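Local coordinates for collagen adhesin (Staphylococcus aureus, PDB 2F68), which binds collagen at the surface of the bacterium, probably by wrapping its two beta domains around the triple helix in a "collagen hug", at residues 169-174 / 256-261. Sequence-based numbering, arbitrary orientation.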
loop_
_atom_site.group_PDB
_atom_site.type_symbol
_atom_site.label_atom_id
_atom_site.label_comp_id
_atom_site.label_asym_id
_atom_site.label_seq_id
_atom_site.Cartn_x
_atom_site.Cartn_y
_atom_site.Cartn_z
ATOM N N TRP A 169 7.801 -5.448 -3.030
ATOM C CA TRP A 169 7.742 -6.750 -3.691
ATOM C C TRP A 169 8.411 -7.818 -2.834
ATOM O O TRP A 169 9.421 -7.554 -2.180
ATOM C CB TRP A 169 8.405 -6.693 -5.070
ATOM C CG TRP A 169 7.727 -5.766 -6.039
ATOM C CD1 TRP A 169 8.187 -4.556 -6.473
ATOM C CD2 TRP A 169 6.466 -5.973 -6.690
ATOM N NE1 TRP A 169 7.295 -3.997 -7.356
ATOM C CE2 TRP A 169 6.229 -4.845 -7.508
ATOM C CE3 TRP A 169 5.514 -7.002 -6.664
ATOM C CZ2 TRP A 169 5.079 -4.716 -8.293
ATOM C CZ3 TRP A 169 4.368 -6.872 -7.443
ATOM C CH2 TRP A 169 4.163 -5.736 -8.248
ATOM N N PHE A 170 7.845 -9.022 -2.845
ATOM C CA PHE A 170 8.346 -10.126 -2.028
ATOM C C PHE A 170 8.540 -11.402 -2.845
ATOM O O PHE A 170 7.599 -11.901 -3.467
ATOM C CB PHE A 170 7.401 -10.400 -0.851
ATOM C CG PHE A 170 7.342 -9.286 0.160
ATOM C CD1 PHE A 170 6.396 -8.270 0.042
ATOM C CD2 PHE A 170 8.223 -9.260 1.236
ATOM C CE1 PHE A 170 6.337 -7.239 0.977
ATOM C CE2 PHE A 170 8.170 -8.235 2.178
ATOM C CZ PHE A 170 7.226 -7.223 2.047
ATOM N N LEU A 171 9.766 -11.919 -2.836
ATOM C CA LEU A 171 10.087 -13.192 -3.477
ATOM C C LEU A 171 10.294 -14.275 -2.421
ATOM O O LEU A 171 11.389 -14.424 -1.871
ATOM C CB LEU A 171 11.325 -13.062 -4.375
ATOM C CG LEU A 171 11.136 -12.694 -5.851
ATOM C CD1 LEU A 171 10.673 -11.254 -6.029
ATOM C CD2 LEU A 171 12.428 -12.930 -6.618
ATOM N N ASN A 172 9.229 -15.021 -2.144
ATOM C CA ASN A 172 9.240 -16.046 -1.104
ATOM C C ASN A 172 9.590 -17.428 -1.656
ATOM O O ASN A 172 8.744 -18.111 -2.237
ATOM C CB ASN A 172 7.892 -16.072 -0.371
ATOM C CG ASN A 172 7.554 -14.743 0.286
ATOM O OD1 ASN A 172 8.352 -14.187 1.043
ATOM N ND2 ASN A 172 6.361 -14.232 0.005
ATOM N N ILE A 173 10.847 -17.828 -1.464
ATOM C CA ILE A 173 11.374 -19.079 -2.014
ATOM C C ILE A 173 11.516 -20.150 -0.930
ATOM O O ILE A 173 11.992 -19.868 0.172
ATOM C CB ILE A 173 12.748 -18.864 -2.709
ATOM C CG1 ILE A 173 12.738 -17.589 -3.564
ATOM C CG2 ILE A 173 13.125 -20.084 -3.551
ATOM C CD1 ILE A 173 14.117 -17.084 -3.957
ATOM N N ASN A 174 11.101 -21.374 -1.265
ATOM C CA ASN A 174 11.174 -22.541 -0.372
ATOM C C ASN A 174 10.587 -22.266 1.017
ATOM O O ASN A 174 11.282 -22.346 2.033
ATOM C CB ASN A 174 12.614 -23.075 -0.285
ATOM C CG ASN A 174 12.690 -24.488 0.283
ATOM O OD1 ASN A 174 11.688 -25.201 0.364
ATOM N ND2 ASN A 174 13.891 -24.898 0.675
ATOM N N ILE A 256 13.070 -12.569 -0.482
ATOM C CA ILE A 256 13.738 -11.439 -1.126
ATOM C C ILE A 256 12.770 -10.274 -1.340
ATOM O O ILE A 256 11.884 -10.328 -2.199
ATOM C CB ILE A 256 14.422 -11.846 -2.462
ATOM C CG1 ILE A 256 15.410 -12.996 -2.229
ATOM C CG2 ILE A 256 15.128 -10.644 -3.098
ATOM C CD1 ILE A 256 15.837 -13.725 -3.491
ATOM N N ASN A 257 12.952 -9.229 -0.538
ATOM C CA ASN A 257 12.166 -8.004 -0.637
ATOM C C ASN A 257 12.851 -6.998 -1.563
ATOM O O ASN A 257 14.037 -7.143 -1.864
ATOM C CB ASN A 257 11.958 -7.409 0.765
ATOM C CG ASN A 257 11.105 -6.146 0.760
ATOM O OD1 ASN A 257 11.522 -5.105 1.268
ATOM N ND2 ASN A 257 9.908 -6.234 0.188
ATOM N N TYR A 258 12.091 -6.011 -2.040
ATOM C CA TYR A 258 12.638 -4.826 -2.717
ATOM C C TYR A 258 11.557 -3.800 -3.057
ATOM O O TYR A 258 10.411 -4.159 -3.334
ATOM C CB TYR A 258 13.461 -5.186 -3.966
ATOM C CG TYR A 258 12.709 -5.919 -5.054
ATOM C CD1 TYR A 258 12.053 -5.222 -6.068
ATOM C CD2 TYR A 258 12.675 -7.312 -5.084
ATOM C CE1 TYR A 258 11.371 -5.892 -7.075
ATOM C CE2 TYR A 258 11.993 -7.991 -6.086
ATOM C CZ TYR A 258 11.344 -7.275 -7.078
ATOM O OH TYR A 258 10.671 -7.944 -8.072
ATOM N N LYS A 259 11.941 -2.526 -3.033
ATOM C CA LYS A 259 11.027 -1.425 -3.326
ATOM C C LYS A 259 11.283 -0.840 -4.712
ATOM O O LYS A 259 12.433 -0.682 -5.128
ATOM C CB LYS A 259 11.146 -0.327 -2.265
ATOM C CG LYS A 259 10.693 -0.741 -0.871
ATOM C CD LYS A 259 10.896 0.384 0.131
ATOM C CE LYS A 259 10.507 -0.051 1.536
ATOM N NZ LYS A 259 10.696 1.044 2.527
ATOM N N THR A 260 10.199 -0.524 -5.417
ATOM C CA THR A 260 10.280 0.079 -6.746
ATOM C C THR A 260 9.648 1.469 -6.753
ATOM O O THR A 260 8.466 1.625 -6.437
ATOM C CB THR A 260 9.610 -0.804 -7.825
ATOM O OG1 THR A 260 8.292 -1.171 -7.398
ATOM C CG2 THR A 260 10.429 -2.065 -8.078
ATOM N N LYS A 261 10.449 2.471 -7.109
ATOM C CA LYS A 261 9.997 3.859 -7.175
ATOM C C LYS A 261 9.079 4.078 -8.376
ATOM O O LYS A 261 9.441 3.758 -9.510
ATOM C CB LYS A 261 11.200 4.811 -7.235
ATOM C CG LYS A 261 10.855 6.301 -7.287
ATOM C CD LYS A 261 10.455 6.848 -5.921
ATOM C CE LYS A 261 10.146 8.335 -5.991
ATOM N NZ LYS A 261 9.798 8.894 -4.656
#
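Trp169 and Tyr258 form a hydrogen-bonded pair between antiparallel neighbours, strands 166-173 and 252-262, in one sheet of the Ig-like beta sandwich of the collagen-binding domain. Their backbones exchange two hydrogen bonds, Trp169 N to Tyr258 O (2.9 Å) and Tyr258 N to Trp169 O (3.1 Å). On the buried face, Trp169 CB sits over the Tyr258 ring in a CH-pi contact, 3.8 Å from the ring centroid, while the indole meets that ring obliquely, planes 35° apart. Trp169 NE1 donates to Thr260 OG1 (3.0 Å), a hydroxyl that also hydrogen-bonds to Val167 O. Phe170 points to the other face, beside Asn257 in a non-hydrogen-bonded pair. With CG of Asn257 anti to its own N (chi1 -178°), the amide lies side by side with the phenyl, its plane 28° from the ring's, ND2 over one ring face and 3.3 Å from Phe170 CE2; ND2 also makes a weak hydrogen bond to Trp169 O. Leu171 returns to the buried side, its N giving a 2.7 Å hydrogen bond to Ile256 O; its CD1 reaches the edge of the Tyr258 ring, whose OH hydrogen-bonds to Asn272 OD1. Ile173, packed on Ile184 of strand 184-190, extends this apolar layer, its CD1 3.8 Å from Ile256 CD1.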